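Local structure of amino Transferase (Eubacterium rectale, 3ELE) at residues A[53-64]-A[289-297]. The protein is probably a pyridoxal-5'-phosphate-dependent aminotransferase of class I and II, a family that moves amino groups between amino acids and keto acids. Sequence-based numbering, arbitrary orientation.
Sequences VNDTIKELVTDY and PSLFQKMIV
Thr-56 and Met-295 are the residues whose CA atoms come nearest across the two helices, 6.0 Å apart. The axes of helices 53-63 and 290-296 come within 9.6 Å and run at 116° to each other, so they share a compact crossing instead of a long seam. Met-295, a selenomethionine, acts as a knob in the hole formed by Val-53, Thr-56, Ile-57 and Leu-60; in the conformer described here, one of two modelled, its unbranched chain bends at chi2 and chi3 among these residues. Thr-56 meets it at about a right angle, with CG2 3.8 Å from Met-295 CA. That methyl is anti to the backbone N (chi1 of the hydroxyl -58°), which leaves OG1 beside the backbone N, hydrogen-bonded to Ile-52 O of the preceding turn. Leu-60, branched at CG, lays its CD1 methyl against the opposing backbone, 3.7 Å from Met-295 N. Ile-57, branched at CB, also spreads to two further partners: CG2 packs on Leu-291 CD2, and CD1 lies 4.0 Å from Phe-292 CE1. Just past the helix, Tyr-64 presents a ring face to the Lys-294 aliphatic chain, a CH-pi contact with CD 3.9 Å from the ring centroid. Lysine suits this boundary because its methylenes pack while NZ reaches a salt bridge with Asp-78. Leu-69 of helix 66-70 packs on Leu-60, Tyr-64, Leu-291 and Lys-294, and Ile-57 meets Ile-57 of the second subunit, placing this helix pair at the dimer interface.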
ATOM      1  N   VAL A  53     -17.335 -10.220  10.943  1.00 36.03           N
ATOM      2  CA  VAL A  53     -15.916  -9.915  10.684  1.00 35.23           C
ATOM      3  C   VAL A  53     -14.994 -10.760  11.579  1.00 35.55           C
ATOM      4  O   VAL A  53     -14.250 -11.596  11.066  1.00 35.62           O
ATOM      5  CB  VAL A  53     -15.608  -8.384  10.836  1.00 35.79           C
ATOM      6  CG1 VAL A  53     -14.083  -8.088  10.757  1.00 35.40           C
ATOM      7  CG2 VAL A  53     -16.369  -7.587   9.771  1.00 30.13           C
ATOM      8  N   ASN A  54     -15.076 -10.554  12.896  1.00 35.66           N
ATOM      9  CA  ASN A  54     -14.254 -11.285  13.879  1.00 36.23           C
ATOM     10  C   ASN A  54     -14.505 -12.798  13.864  1.00 36.94           C
ATOM     11  O   ASN A  54     -13.550 -13.576  13.949  1.00 36.94           O
ATOM     12  CB  ASN A  54     -14.412 -10.693  15.296  1.00 35.85           C
ATOM     13  CG  ASN A  54     -13.655  -9.362  15.491  1.00 38.92           C
ATOM     14  OD1 ASN A  54     -12.882  -8.895  14.632  1.00 36.93           O
ATOM     15  ND2 ASN A  54     -13.879  -8.750  16.642  1.00 37.54           N
ATOM     16  N   ASP A  55     -15.779 -13.199  13.743  1.00 37.16           N
ATOM     17  CA  ASP A  55     -16.161 -14.608  13.579  1.00 37.65           C
ATOM     18  C   ASP A  55     -15.502 -15.238  12.342  1.00 36.91           C
ATOM     19  O   ASP A  55     -14.944 -16.330  12.436  1.00 37.48           O
ATOM     20  CB  ASP A  55     -17.690 -14.782  13.475  1.00 38.67           C
ATOM     21  CG  ASP A  55     -18.412 -14.559  14.786  1.00 39.73           C
ATOM     22  OD1 ASP A  55     -17.772 -14.379  15.856  1.00 41.91           O
ATOM     23  OD2 ASP A  55     -19.662 -14.574  14.735  1.00 40.77           O
ATOM     24  N   THR A  56     -15.539 -14.539  11.208  1.00 36.59           N
ATOM     25  CA  THR A  56     -14.918 -15.045   9.966  1.00 36.07           C
ATOM     26  C   THR A  56     -13.394 -15.108  10.077  1.00 36.70           C
ATOM     27  O   THR A  56     -12.805 -16.096   9.640  1.00 38.45           O
ATOM     28  CB  THR A  56     -15.290 -14.227   8.705  1.00 36.02           C
ATOM     29  OG1 THR A  56     -16.714 -14.210   8.524  1.00 32.68           O
ATOM     30  CG2 THR A  56     -14.646 -14.852   7.457  1.00 34.75           C
ATOM     31  N   ILE A  57     -12.763 -14.064  10.627  1.00 36.27           N
ATOM     32  CA  ILE A  57     -11.299 -14.052  10.844  1.00 35.44           C
ATOM     33  C   ILE A  57     -10.880 -15.275  11.683  1.00 37.20           C
ATOM     34  O   ILE A  57      -9.906 -15.965  11.342  1.00 36.41           O
ATOM     35  CB  ILE A  57     -10.806 -12.747  11.518  1.00 34.54           C
ATOM     36  CG1 ILE A  57     -10.935 -11.549  10.583  1.00 32.44           C
ATOM     37  CG2 ILE A  57      -9.329 -12.854  11.922  1.00 39.04           C
ATOM     38  CD1 ILE A  57     -10.729 -10.220  11.281  1.00 31.59           C
ATOM     39  N   LYS A  58     -11.615 -15.529  12.769  1.00 39.96           N
ATOM     40  CA  LYS A  58     -11.384 -16.706  13.620  1.00 42.37           C
ATOM     41  C   LYS A  58     -11.473 -18.026  12.834  1.00 41.95           C
ATOM     42  O   LYS A  58     -10.618 -18.897  13.002  1.00 41.52           O
ATOM     43  CB  LYS A  58     -12.344 -16.726  14.826  1.00 43.70           C
ATOM     44  CG  LYS A  58     -11.908 -15.787  15.954  1.00 47.26           C
ATOM     45  CD  LYS A  58     -12.868 -15.766  17.173  1.00 47.24           C
ATOM     46  CE  LYS A  58     -14.117 -14.889  16.931  1.00 51.49           C
ATOM     47  NZ  LYS A  58     -14.928 -14.647  18.166  1.00 46.63           N
ATOM     48  N   GLU A  59     -12.481 -18.142  11.967  1.00 42.44           N
ATOM     49  CA  GLU A  59     -12.689 -19.343  11.134  1.00 43.57           C
ATOM     50  C   GLU A  59     -11.565 -19.617  10.123  1.00 42.65           C
ATOM     51  O   GLU A  59     -11.156 -20.770   9.943  1.00 42.47           O
ATOM     52  CB  GLU A  59     -14.028 -19.266  10.392  1.00 43.02           C
ATOM     53  CG  GLU A  59     -15.257 -19.462  11.301  1.00 47.69           C
ATOM     54  CD  GLU A  59     -16.585 -19.174  10.583  1.00 47.05           C
ATOM     55  OE1 GLU A  59     -16.607 -19.160   9.321  1.00 53.05           O
ATOM     56  OE2 GLU A  59     -17.609 -18.978  11.287  1.00 53.56           O
ATOM     57  N   LEU A  60     -11.078 -18.560   9.472  1.00 41.82           N
ATOM     58  CA  LEU A  60     -10.010 -18.692   8.482  1.00 41.24           C
ATOM     59  C   LEU A  60      -8.699 -19.128   9.149  1.00 40.75           C
ATOM     60  O   LEU A  60      -8.049 -20.064   8.703  1.00 40.72           O
ATOM     61  CB  LEU A  60      -9.838 -17.385   7.696  1.00 40.93           C
ATOM     62  CG  LEU A  60     -11.065 -16.999   6.860  1.00 41.41           C
ATOM     63  CD1 LEU A  60     -10.841 -15.637   6.252  1.00 39.56           C
ATOM     64  CD2 LEU A  60     -11.416 -18.048   5.795  1.00 36.99           C
ATOM     65  N   VAL A  61      -8.354 -18.446  10.236  1.00 41.02           N
ATOM     66  CA  VAL A  61      -7.182 -18.764  11.055  1.00 41.24           C
ATOM     67  C   VAL A  61      -7.231 -20.212  11.608  1.00 42.17           C
ATOM     68  O   VAL A  61      -6.191 -20.872  11.687  1.00 43.01           O
ATOM     69  CB  VAL A  61      -6.998 -17.683  12.178  1.00 41.19           C
ATOM     70  CG1 VAL A  61      -6.160 -18.176  13.315  1.00 41.99           C
ATOM     71  CG2 VAL A  61      -6.421 -16.380  11.570  1.00 37.82           C
ATOM     72  N   THR A  62      -8.427 -20.715  11.907  1.00 42.07           N
ATOM     73  CA  THR A  62      -8.602 -22.073  12.455  1.00 42.03           C
ATOM     74  C   THR A  62      -8.696 -23.193  11.400  1.00 42.48           C
ATOM     75  O   THR A  62      -8.124 -24.263  11.615  1.00 42.58           O
ATOM     76  CB  THR A  62      -9.862 -22.138  13.367  1.00 41.43           C
ATOM     77  OG1 THR A  62      -9.794 -21.091  14.335  1.00 43.03           O
ATOM     78  CG2 THR A  62      -9.963 -23.474  14.102  1.00 40.26           C
ATOM     79  N   ASP A  63      -9.390 -22.940  10.277  1.00 42.91           N
ATOM     80  CA  ASP A  63      -9.695 -23.978   9.256  1.00 42.91           C
ATOM     81  C   ASP A  63      -9.115 -23.841   7.846  1.00 43.43           C
ATOM     82  O   ASP A  63      -9.055 -24.832   7.125  1.00 44.64           O
ATOM     83  CB  ASP A  63     -11.220 -24.083   9.111  1.00 44.08           C
ATOM     84  CG  ASP A  63     -11.928 -24.400  10.429  1.00 44.46           C
ATOM     85  OD1 ASP A  63     -11.352 -25.085  11.308  1.00 48.03           O
ATOM     86  OD2 ASP A  63     -13.085 -23.962  10.575  1.00 44.18           O
ATOM     87  N   TYR A  64      -8.707 -22.647   7.438  1.00 43.35           N
ATOM     88  CA  TYR A  64      -8.161 -22.445   6.085  1.00 43.14           C
ATOM     89  C   TYR A  64      -6.676 -22.837   6.137  1.00 42.48           C
ATOM     90  O   TYR A  64      -5.994 -22.484   7.103  1.00 43.37           O
ATOM     91  CB  TYR A  64      -8.334 -20.976   5.663  1.00 43.32           C
ATOM     92  CG  TYR A  64      -8.360 -20.713   4.170  1.00 43.11           C
ATOM     93  CD1 TYR A  64      -7.183 -20.662   3.424  1.00 45.34           C
ATOM     94  CD2 TYR A  64      -9.570 -20.476   3.504  1.00 44.02           C
ATOM     95  CE1 TYR A  64      -7.203 -20.401   2.039  1.00 45.43           C
ATOM     96  CE2 TYR A  64      -9.612 -20.207   2.127  1.00 45.08           C
ATOM     97  CZ  TYR A  64      -8.425 -20.174   1.398  1.00 46.20           C
ATOM     98  OH  TYR A  64      -8.470 -19.906   0.042  1.00 45.10           O
ATOM     99  N   PRO A 289      -4.390  -7.258   1.590  1.00 37.68           N
ATOM    100  CA  PRO A 289      -4.146  -8.291   2.589  1.00 37.32           C
ATOM    101  C   PRO A 289      -5.039  -9.540   2.407  1.00 36.89           C
ATOM    102  O   PRO A 289      -6.278  -9.455   2.424  1.00 36.05           O
ATOM    103  CB  PRO A 289      -4.399  -7.571   3.909  1.00 37.84           C
ATOM    104  CG  PRO A 289      -4.144  -6.153   3.609  1.00 39.59           C
ATOM    105  CD  PRO A 289      -4.710  -5.975   2.247  1.00 38.56           C
ATOM    106  N   SER A 290      -4.369 -10.671   2.225  1.00 36.26           N
ATOM    107  CA  SER A 290      -4.993 -11.953   1.897  1.00 36.22           C
ATOM    108  C   SER A 290      -6.071 -12.393   2.905  1.00 34.05           C
ATOM    109  O   SER A 290      -7.138 -12.838   2.500  1.00 33.11           O
ATOM    110  CB  SER A 290      -3.906 -13.019   1.748  1.00 36.50           C
ATOM    111  OG  SER A 290      -4.431 -14.223   1.235  1.00 43.72           O
ATOM    112  N   LEU A 291      -5.792 -12.234   4.201  1.00 32.88           N
ATOM    113  CA  LEU A 291      -6.752 -12.598   5.274  1.00 33.16           C
ATOM    114  C   LEU A 291      -8.067 -11.837   5.079  1.00 32.60           C
ATOM    115  O   LEU A 291      -9.153 -12.434   5.145  1.00 30.82           O
ATOM    116  CB  LEU A 291      -6.163 -12.319   6.676  1.00 33.11           C
ATOM    117  CG  LEU A 291      -7.087 -12.401   7.896  1.00 31.89           C
ATOM    118  CD1 LEU A 291      -7.653 -13.785   7.963  1.00 32.81           C
ATOM    119  CD2 LEU A 291      -6.357 -12.041   9.183  1.00 33.70           C
ATOM    120  N   PHE A 292      -7.942 -10.533   4.794  1.00 33.16           N
ATOM    121  CA  PHE A 292      -9.104  -9.643   4.591  1.00 33.40           C
ATOM    122  C   PHE A 292      -9.817  -9.879   3.261  1.00 33.28           C
ATOM    123  O   PHE A 292     -11.036  -9.795   3.225  1.00 33.24           O
ATOM    124  CB  PHE A 292      -8.748  -8.179   4.866  1.00 34.49           C
ATOM    125  CG  PHE A 292      -8.227  -7.964   6.265  1.00 37.19           C
ATOM    126  CD1 PHE A 292      -9.048  -8.195   7.369  1.00 42.88           C
ATOM    127  CD2 PHE A 292      -6.921  -7.581   6.502  1.00 38.41           C
ATOM    128  CE1 PHE A 292      -8.550  -8.037   8.670  1.00 42.47           C
ATOM    129  CE2 PHE A 292      -6.427  -7.413   7.801  1.00 38.73           C
ATOM    130  CZ  PHE A 292      -7.229  -7.648   8.867  1.00 37.38           C
ATOM    131  N   GLN A 293      -9.088 -10.207   2.192  1.00 33.12           N
ATOM    132  CA  GLN A 293      -9.732 -10.597   0.922  1.00 34.92           C
ATOM    133  C   GLN A 293     -10.638 -11.808   1.106  1.00 34.63           C
ATOM    134  O   GLN A 293     -11.776 -11.798   0.649  1.00 33.95           O
ATOM    135  CB  GLN A 293      -8.722 -10.936  -0.176  1.00 35.35           C
ATOM    136  CG  GLN A 293      -7.894  -9.764  -0.689  1.00 36.30           C
ATOM    137  CD  GLN A 293      -7.169 -10.106  -1.982  1.00 37.53           C
ATOM    138  OE1 GLN A 293      -7.788 -10.609  -2.916  1.00 37.18           O
ATOM    139  NE2 GLN A 293      -5.863  -9.810  -2.052  1.00 37.03           N
ATOM    140  N   LYS A 294     -10.123 -12.834   1.795  1.00 35.65           N
ATOM    141  CA  LYS A 294     -10.869 -14.068   2.044  1.00 36.48           C
ATOM    142  C   LYS A 294     -12.058 -13.822   2.983  1.00 35.60           C
ATOM    143  O   LYS A 294     -13.132 -14.385   2.772  1.00 35.08           O
ATOM    144  CB  LYS A 294      -9.939 -15.205   2.503  1.00 36.17           C
ATOM    145  CG  LYS A 294      -8.848 -15.510   1.433  1.00 40.92           C
ATOM    146  CD  LYS A 294      -7.991 -16.701   1.767  1.00 39.30           C
ATOM    147  CE  LYS A 294      -6.608 -16.643   1.119  1.00 39.64           C
ATOM    148  NZ  LYS A 294      -6.568 -16.268  -0.326  1.00 43.28           N
HETATM  149  N   MSE A 295     -11.867 -12.946   3.972  1.00 35.90           N
HETATM  150  CA  MSE A 295     -12.931 -12.574   4.925  0.50 36.08           C
HETATM  151  C   MSE A 295     -14.095 -11.831   4.239  1.00 35.85           C
HETATM  152  O   MSE A 295     -15.264 -12.077   4.563  1.00 34.78           O
HETATM  153  CB  MSE A 295     -12.338 -11.748   6.091  0.50 36.42           C
HETATM  154  CG  MSE A 295     -13.329 -11.141   7.099  0.50 35.95           C
HETATM  155 SE   MSE A 295     -14.155  -9.452   6.567  0.38 39.28          SE
HETATM  156  CE  MSE A 295     -12.603  -8.345   6.427  0.50 35.13           C
ATOM    157  N   ILE A 296     -13.770 -10.911   3.323  1.00 37.02           N
ATOM    158  CA  ILE A 296     -14.772 -10.098   2.585  1.00 38.11           C
ATOM    159  C   ILE A 296     -15.792 -10.947   1.786  1.00 37.88           C
ATOM    160  O   ILE A 296     -16.945 -10.522   1.616  1.00 37.84           O
ATOM    161  CB  ILE A 296     -14.083  -8.955   1.699  1.00 39.35           C
ATOM    162  CG1 ILE A 296     -13.984  -7.626   2.470  1.00 40.82           C
ATOM    163  CG2 ILE A 296     -14.831  -8.636   0.423  1.00 40.70           C
ATOM    164  CD1 ILE A 296     -12.793  -7.498   3.284  1.00 43.45           C
ATOM    165  N   VAL A 297     -15.374 -12.140   1.345  1.00 36.64           N
ATOM    166  CA  VAL A 297     -16.235 -13.088   0.625  1.00 36.64           C
ATOM    167  C   VAL A 297     -17.532 -13.380   1.400  1.00 38.22           C
ATOM    168  O   VAL A 297     -18.601 -13.470   0.789  1.00 38.42           O
ATOM    169  CB  VAL A 297     -15.481 -14.425   0.316  1.00 36.63           C
ATOM    170  CG1 VAL A 297     -16.410 -15.492  -0.324  1.00 35.05           C
ATOM    171  CG2 VAL A 297     -14.291 -14.161  -0.576  1.00 33.78           C
TER